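Local coordinates for high affinity transport system protein p37 (Mycoplasma hyorhinis, PDB 3EKI) that serves as the extracytoplasmic lipoprotein of a high-affinity transport system and binds thiamine diphosphate, which it probably delivers for uptake, at residues Y215-T227 / L296-G310. Numbering follows the deposited sequence.
With TPP (thiamine diphosphate), chain B.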
loop_
_atom_site.group_PDB
_atom_site.type_symbol
_atom_site.label_atom_id
_atom_site.label_comp_id
_atom_site.label_asym_id
_atom_site.label_seq_id
_atom_site.Cartn_x
_atom_site.Cartn_y
_atom_site.Cartn_z
ATOM N N TYR A 215 3.422 2.786 5.448
ATOM C CA TYR A 215 2.116 3.345 5.135
ATOM C C TYR A 215 1.190 2.881 6.266
ATOM O O TYR A 215 1.543 2.062 7.124
ATOM C CB TYR A 215 1.570 2.992 3.758
ATOM C CG TYR A 215 1.076 1.570 3.609
ATOM C CD1 TYR A 215 1.910 0.482 3.866
ATOM C CD2 TYR A 215 -0.217 1.293 3.209
ATOM C CE1 TYR A 215 1.471 -0.817 3.727
ATOM C CE2 TYR A 215 -0.682 0.009 3.077
ATOM C CZ TYR A 215 0.162 -1.048 3.333
ATOM O OH TYR A 215 -0.311 -2.326 3.209
ATOM N N ARG A 216 -0.007 3.436 6.260
ATOM C CA ARG A 216 -1.036 3.108 7.233
ATOM C C ARG A 216 -2.377 2.860 6.555
ATOM O O ARG A 216 -2.590 3.194 5.387
ATOM C CB ARG A 216 -1.255 4.258 8.223
ATOM C CG ARG A 216 -0.014 4.763 8.922
ATOM C CD ARG A 216 -0.408 5.961 9.796
ATOM N NE ARG A 216 0.798 6.628 10.229
ATOM C CZ ARG A 216 1.506 6.416 11.320
ATOM N NH1 ARG A 216 1.123 5.482 12.190
ATOM N NH2 ARG A 216 2.594 7.157 11.513
ATOM N N GLY A 217 -3.331 2.291 7.282
ATOM C CA GLY A 217 -4.720 2.313 6.934
ATOM C C GLY A 217 -5.403 3.495 7.649
ATOM O O GLY A 217 -4.754 4.254 8.366
ATOM N N MET A 218 -6.696 3.593 7.373
ATOM C CA MET A 218 -7.468 4.648 8.046
ATOM C C MET A 218 -8.914 4.216 8.140
ATOM O O MET A 218 -9.380 3.382 7.371
ATOM C CB MET A 218 -7.359 5.962 7.305
ATOM C CG MET A 218 -7.980 5.997 5.935
ATOM S SD MET A 218 -7.788 7.592 5.130
ATOM C CE MET A 218 -8.877 8.606 6.109
ATOM N N ILE A 219 -9.624 4.792 9.097
ATOM C CA ILE A 219 -11.043 4.555 9.259
ATOM C C ILE A 219 -11.799 5.861 8.959
ATOM O O ILE A 219 -11.477 6.842 9.613
ATOM C CB ILE A 219 -11.392 4.070 10.678
ATOM C CG1 ILE A 219 -10.659 2.768 11.033
ATOM C CG2 ILE A 219 -12.893 3.922 10.868
ATOM C CD1 ILE A 219 -10.826 2.241 12.425
ATOM N N TRP A 220 -12.719 5.765 8.038
ATOM C CA TRP A 220 -13.635 6.820 7.650
ATOM C C TRP A 220 -14.983 6.630 8.332
ATOM O O TRP A 220 -15.411 5.512 8.569
ATOM C CB TRP A 220 -13.904 6.793 6.162
ATOM C CG TRP A 220 -12.781 7.029 5.232
ATOM C CD1 TRP A 220 -11.956 6.076 4.678
ATOM C CD2 TRP A 220 -12.318 8.286 4.721
ATOM N NE1 TRP A 220 -11.028 6.667 3.859
ATOM C CE2 TRP A 220 -11.228 8.026 3.867
ATOM C CE3 TRP A 220 -12.734 9.614 4.903
ATOM C CZ2 TRP A 220 -10.534 9.021 3.192
ATOM C CZ3 TRP A 220 -12.026 10.590 4.222
ATOM C CH2 TRP A 220 -10.945 10.305 3.382
ATOM N N ILE A 221 -15.655 7.765 8.566
ATOM C CA ILE A 221 -17.048 7.812 8.971
ATOM C C ILE A 221 -17.807 8.768 8.062
ATOM O O ILE A 221 -17.219 9.689 7.504
ATOM C CB ILE A 221 -17.191 8.173 10.453
ATOM C CG1 ILE A 221 -16.646 9.540 10.823
ATOM C CG2 ILE A 221 -16.524 7.057 11.293
ATOM C CD1 ILE A 221 -16.975 9.965 12.250
ATOM N N LYS A 222 -19.105 8.458 7.920
ATOM C CA LYS A 222 -19.944 9.249 7.013
ATOM C C LYS A 222 -21.330 9.404 7.608
ATOM O O LYS A 222 -21.830 8.431 8.155
ATOM C CB LYS A 222 -20.052 8.591 5.651
ATOM C CG LYS A 222 -21.026 9.233 4.697
ATOM C CD LYS A 222 -22.028 8.374 4.026
ATOM C CE LYS A 222 -22.526 7.119 4.684
ATOM N NZ LYS A 222 -23.534 6.405 3.901
ATOM N N GLY A 223 -21.923 10.583 7.475
ATOM C CA GLY A 223 -23.333 10.714 7.809
ATOM C C GLY A 223 -23.758 12.170 7.762
ATOM O O GLY A 223 -22.917 13.019 7.483
ATOM N N ASN A 224 -25.025 12.396 8.081
ATOM C CA ASN A 224 -25.432 13.751 8.450
ATOM C C ASN A 224 -24.894 14.108 9.826
ATOM O O ASN A 224 -24.252 13.300 10.516
ATOM C CB ASN A 224 -26.950 13.835 8.382
ATOM C CG ASN A 224 -27.662 12.936 9.357
ATOM O OD1 ASN A 224 -27.149 12.488 10.370
ATOM N ND2 ASN A 224 -28.937 12.670 9.068
ATOM N N ASP A 225 -25.132 15.365 10.242
ATOM C CA ASP A 225 -24.564 15.813 11.499
ATOM C C ASP A 225 -24.944 14.963 12.711
ATOM O O ASP A 225 -24.102 14.677 13.569
ATOM C CB ASP A 225 -25.050 17.237 11.781
ATOM C CG ASP A 225 -24.513 18.232 10.773
ATOM O OD1 ASP A 225 -23.529 17.903 10.087
ATOM O OD2 ASP A 225 -25.091 19.342 10.731
ATOM N N GLU A 226 -26.219 14.586 12.779
ATOM C CA GLU A 226 -26.692 13.801 13.927
ATOM C C GLU A 226 -26.027 12.426 13.926
ATOM O O GLU A 226 -25.597 11.970 14.977
ATOM C CB GLU A 226 -28.205 13.726 13.888
ATOM C CG GLU A 226 -28.918 12.499 14.364
ATOM C CD GLU A 226 -30.369 12.815 14.718
ATOM O OE1 GLU A 226 -31.243 12.587 13.859
ATOM O OE2 GLU A 226 -30.612 13.294 15.850
ATOM N N THR A 227 -25.944 11.807 12.753
ATOM C CA THR A 227 -25.322 10.464 12.645
ATOM C C THR A 227 -23.850 10.520 12.965
ATOM O O THR A 227 -23.270 9.682 13.674
ATOM C CB THR A 227 -25.579 9.904 11.241
ATOM O OG1 THR A 227 -26.996 9.672 11.092
ATOM C CG2 THR A 227 -24.883 8.561 11.051
ATOM N N LEU A 296 -18.475 4.631 -0.033
ATOM C CA LEU A 296 -19.269 4.748 1.204
ATOM C C LEU A 296 -20.473 5.676 1.070
ATOM O O LEU A 296 -21.514 5.382 1.663
ATOM C CB LEU A 296 -18.371 5.247 2.331
ATOM C CG LEU A 296 -19.013 5.344 3.725
ATOM C CD1 LEU A 296 -19.557 3.997 4.150
ATOM C CD2 LEU A 296 -17.978 5.867 4.698
ATOM N N GLY A 297 -20.291 6.762 0.325
ATOM C CA GLY A 297 -21.345 7.749 0.183
ATOM C C GLY A 297 -22.577 7.260 -0.528
ATOM O O GLY A 297 -23.633 7.912 -0.435
ATOM N N THR A 298 -22.497 6.137 -1.239
ATOM C CA THR A 298 -23.601 5.603 -2.008
ATOM C C THR A 298 -24.442 4.617 -1.224
ATOM O O THR A 298 -25.467 4.155 -1.717
ATOM C CB THR A 298 -23.119 4.902 -3.307
ATOM O OG1 THR A 298 -22.410 3.689 -3.015
ATOM C CG2 THR A 298 -22.166 5.831 -4.031
ATOM N N LEU A 299 -24.012 4.274 -0.010
ATOM C CA LEU A 299 -24.677 3.196 0.706
ATOM C C LEU A 299 -25.345 3.689 1.975
ATOM O O LEU A 299 -24.641 4.041 2.932
ATOM C CB LEU A 299 -23.628 2.135 1.064
ATOM C CG LEU A 299 -22.895 1.591 -0.174
ATOM C CD1 LEU A 299 -21.666 0.812 0.252
ATOM C CD2 LEU A 299 -23.837 0.752 -1.015
ATOM N N ASP A 300 -26.676 3.718 1.998
ATOM C CA ASP A 300 -27.316 4.386 3.135
ATOM C C ASP A 300 -27.214 3.606 4.428
ATOM O O ASP A 300 -27.381 4.200 5.507
ATOM C CB ASP A 300 -28.763 4.696 2.736
ATOM C CG ASP A 300 -28.772 5.753 1.642
ATOM O OD1 ASP A 300 -27.740 6.421 1.399
ATOM O OD2 ASP A 300 -29.830 5.927 1.001
ATOM N N ASP A 301 -26.936 2.300 4.364
ATOM C CA ASP A 301 -26.911 1.483 5.574
ATOM C C ASP A 301 -25.502 1.231 6.116
ATOM O O ASP A 301 -25.304 0.446 7.045
ATOM C CB ASP A 301 -27.570 0.139 5.279
ATOM C CG ASP A 301 -29.032 0.160 4.908
ATOM O OD1 ASP A 301 -29.759 1.101 5.268
ATOM O OD2 ASP A 301 -29.470 -0.809 4.247
ATOM N N PHE A 302 -24.508 1.898 5.550
ATOM C CA PHE A 302 -23.119 1.831 5.940
ATOM C C PHE A 302 -22.565 3.234 6.219
ATOM O O PHE A 302 -22.778 4.149 5.410
ATOM C CB PHE A 302 -22.281 1.101 4.868
ATOM C CG PHE A 302 -22.721 -0.374 4.901
ATOM C CD1 PHE A 302 -22.069 -1.264 5.716
ATOM C CD2 PHE A 302 -23.795 -0.776 4.139
ATOM C CE1 PHE A 302 -22.508 -2.569 5.789
ATOM C CE2 PHE A 302 -24.258 -2.075 4.200
ATOM C CZ PHE A 302 -23.613 -2.933 5.065
ATOM N N HIS A 303 -21.850 3.369 7.336
ATOM C CA HIS A 303 -21.306 4.663 7.744
ATOM C C HIS A 303 -19.856 4.653 8.187
ATOM O O HIS A 303 -19.327 5.698 8.565
ATOM C CB HIS A 303 -22.140 5.248 8.906
ATOM C CG HIS A 303 -23.588 5.382 8.533
ATOM N ND1 HIS A 303 -24.479 4.347 8.642
ATOM C CD2 HIS A 303 -24.296 6.432 8.044
ATOM C CE1 HIS A 303 -25.691 4.746 8.242
ATOM N NE2 HIS A 303 -25.601 6.012 7.870
ATOM N N ILE A 304 -19.193 3.489 8.129
ATOM C CA ILE A 304 -17.789 3.362 8.481
ATOM C C ILE A 304 -17.067 2.661 7.338
ATOM O O ILE A 304 -17.690 1.768 6.755
ATOM C CB ILE A 304 -17.662 2.607 9.808
ATOM C CG1 ILE A 304 -18.396 3.333 10.955
ATOM C CG2 ILE A 304 -16.219 2.324 10.171
ATOM C CD1 ILE A 304 -18.835 2.373 12.038
ATOM N N ALA A 305 -15.850 3.062 7.012
ATOM C CA ALA A 305 -15.121 2.353 5.968
ATOM C C ALA A 305 -13.623 2.332 6.232
ATOM O O ALA A 305 -13.049 3.259 6.808
ATOM C CB ALA A 305 -15.363 2.946 4.591
ATOM N N PHE A 306 -12.995 1.227 5.801
ATOM C CA PHE A 306 -11.550 1.105 5.888
ATOM C C PHE A 306 -10.895 1.433 4.548
ATOM O O PHE A 306 -11.460 1.047 3.527
ATOM C CB PHE A 306 -11.175 -0.320 6.266
ATOM C CG PHE A 306 -11.745 -0.871 7.552
ATOM C CD1 PHE A 306 -12.252 -0.015 8.527
ATOM C CD2 PHE A 306 -11.738 -2.240 7.780
ATOM C CE1 PHE A 306 -12.759 -0.555 9.700
ATOM C CE2 PHE A 306 -12.267 -2.758 8.933
ATOM C CZ PHE A 306 -12.752 -1.910 9.911
ATOM N N SER A 307 -9.741 2.098 4.610
ATOM C CA SER A 307 -8.962 2.268 3.383
ATOM C C SER A 307 -7.510 2.502 3.715
ATOM O O SER A 307 -7.104 2.693 4.862
ATOM C CB SER A 307 -9.479 3.440 2.551
ATOM O OG SER A 307 -9.007 4.651 3.108
ATOM N N GLU A 308 -6.694 2.498 2.646
ATOM C CA GLU A 308 -5.348 3.005 2.781
ATOM C C GLU A 308 -5.388 4.458 3.235
ATOM O O GLU A 308 -6.233 5.211 2.752
ATOM C CB GLU A 308 -4.638 2.940 1.419
ATOM C CG GLU A 308 -4.692 1.618 0.690
ATOM C CD GLU A 308 -5.863 1.474 -0.247
ATOM O OE1 GLU A 308 -5.720 0.687 -1.223
ATOM O OE2 GLU A 308 -6.917 2.124 -0.035
ATOM N N GLU A 309 -4.489 4.828 4.119
ATOM C CA GLU A 309 -4.338 6.237 4.469
ATOM C C GLU A 309 -4.148 7.049 3.193
ATOM O O GLU A 309 -3.309 6.764 2.346
ATOM C CB GLU A 309 -3.188 6.447 5.431
ATOM C CG GLU A 309 -2.976 7.920 5.757
ATOM C CD GLU A 309 -1.764 8.192 6.611
ATOM O OE1 GLU A 309 -0.620 7.883 6.190
ATOM O OE2 GLU A 309 -1.968 8.747 7.711
ATOM N N GLY A 310 -4.934 8.110 3.048
ATOM C CA GLY A 310 -4.769 9.040 1.953
ATOM C C GLY A 310 -5.036 8.503 0.568
ATOM O O GLY A 310 -4.480 9.068 -0.384
HETATM N "N1'" TPP B . 0.359 5.714 -4.791
HETATM C "C2'" TPP B . 0.066 5.534 -6.102
HETATM C CM2 TPP B . 0.561 6.571 -7.115
HETATM N "N3'" TPP B . -0.633 4.459 -6.508
HETATM C "C4'" TPP B . -0.964 3.500 -5.603
HETATM N "N4'" TPP B . -1.582 2.401 -6.044
HETATM C "C5'" TPP B . -0.724 3.694 -4.236
HETATM C "C6'" TPP B . -0.047 4.850 -3.865
HETATM C "C7'" TPP B . -1.137 2.722 -3.120
HETATM N N3 TPP B . -0.163 1.668 -2.788
HETATM C C2 TPP B . 0.693 1.118 -3.650
HETATM S S1 TPP B . 1.677 -0.064 -2.817
HETATM C C5 TPP B . 0.851 0.215 -1.303
HETATM C C4 TPP B . -0.179 1.104 -1.544
HETATM C CM4 TPP B . -0.980 1.750 -0.392
HETATM C C6 TPP B . 1.126 -0.564 -0.012
HETATM C C7 TPP B . 0.514 -1.966 -0.091
HETATM O O7 TPP B . -0.921 -1.847 -0.177
HETATM P PA TPP B . -1.893 -2.953 -0.777
HETATM O O1A TPP B . -3.225 -2.338 -0.992
HETATM O O2A TPP B . -1.282 -3.580 -1.998
HETATM O O3A TPP B . -1.941 -4.150 0.250
HETATM P PB TPP B . -2.929 -4.292 1.508
HETATM O O1B TPP B . -2.678 -3.185 2.485
HETATM O O2B TPP B . -2.558 -5.707 2.107
HETATM O O3B TPP B . -4.432 -4.382 1.003
HETATM O O HOH W 1 0.270 5.936 4.497
HETATM O O HOH W 2 -25.382 7.749 2.416
#
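Met-218 and Trp-220 pair with Ser-307 and Ala-305 through antiparallel backbone bonds, the regular part of the pairing between neighbouring strands 217-223 and 304-308. Trp-220 N to Ala-305 O is the straightest of them, 2.8 Å at 175°. The pairing runs on to Lys-222 N with His-303 O and, at the other end, Glu-309 N with Arg-216 O.

Two side-chain hydrogen-bond systems add to this, one within the strands and one at the His-303 end. With CG set beside its backbone N (chi1 -63°), Trp-220 brings NE1 to Ser-307 OG, 3.0 Å away and near the indole plane; that hydroxyl in turn donates to Glu-308 O. Lys-222, bent at chi2 and chi3, delivers NZ to three carbonyls: Leu-299 O and Phe-302 O, the two ends of a type I turn, and Leu-296 O. Lys-222 NZ lies 2.8 Å from Phe-302 O, almost in line with its carbonyl bond, and a water links it to Asp-300 OD1, whose carboxylate also forms a salt bridge with Lys-327. One buried charge thus ties together the loop leading into the second strand.

Apolar side chains lie on both faces. Trp-220 CB meets Ala-305 CB (4.4 Å) on one, where Met-218 CE lies over the indole, displaced toward its rim; Ile-219 CG2 meets Ile-304 CG2 (3.8 Å) on the face shared with Phe-306, whose ring lies alongside Ile-219.

At the end next to the ligand, Tyr-215 OH donates to O1B of thiamine diphosphate (2.6 Å) while C6 of the ligand lies over one face of its ring, offset toward the rim. Glu-308 CG touches the thiazolium methyl CM4, and its carboxylate forms a salt bridge with Lys-258.

The pair forms neighbouring strands of a five-stranded mixed sheet, with 331-337 beyond 217-223 and 248-250 beyond 304-308. Phe-306 packs on helix 256-269, and Glu-309 on helix 170-184.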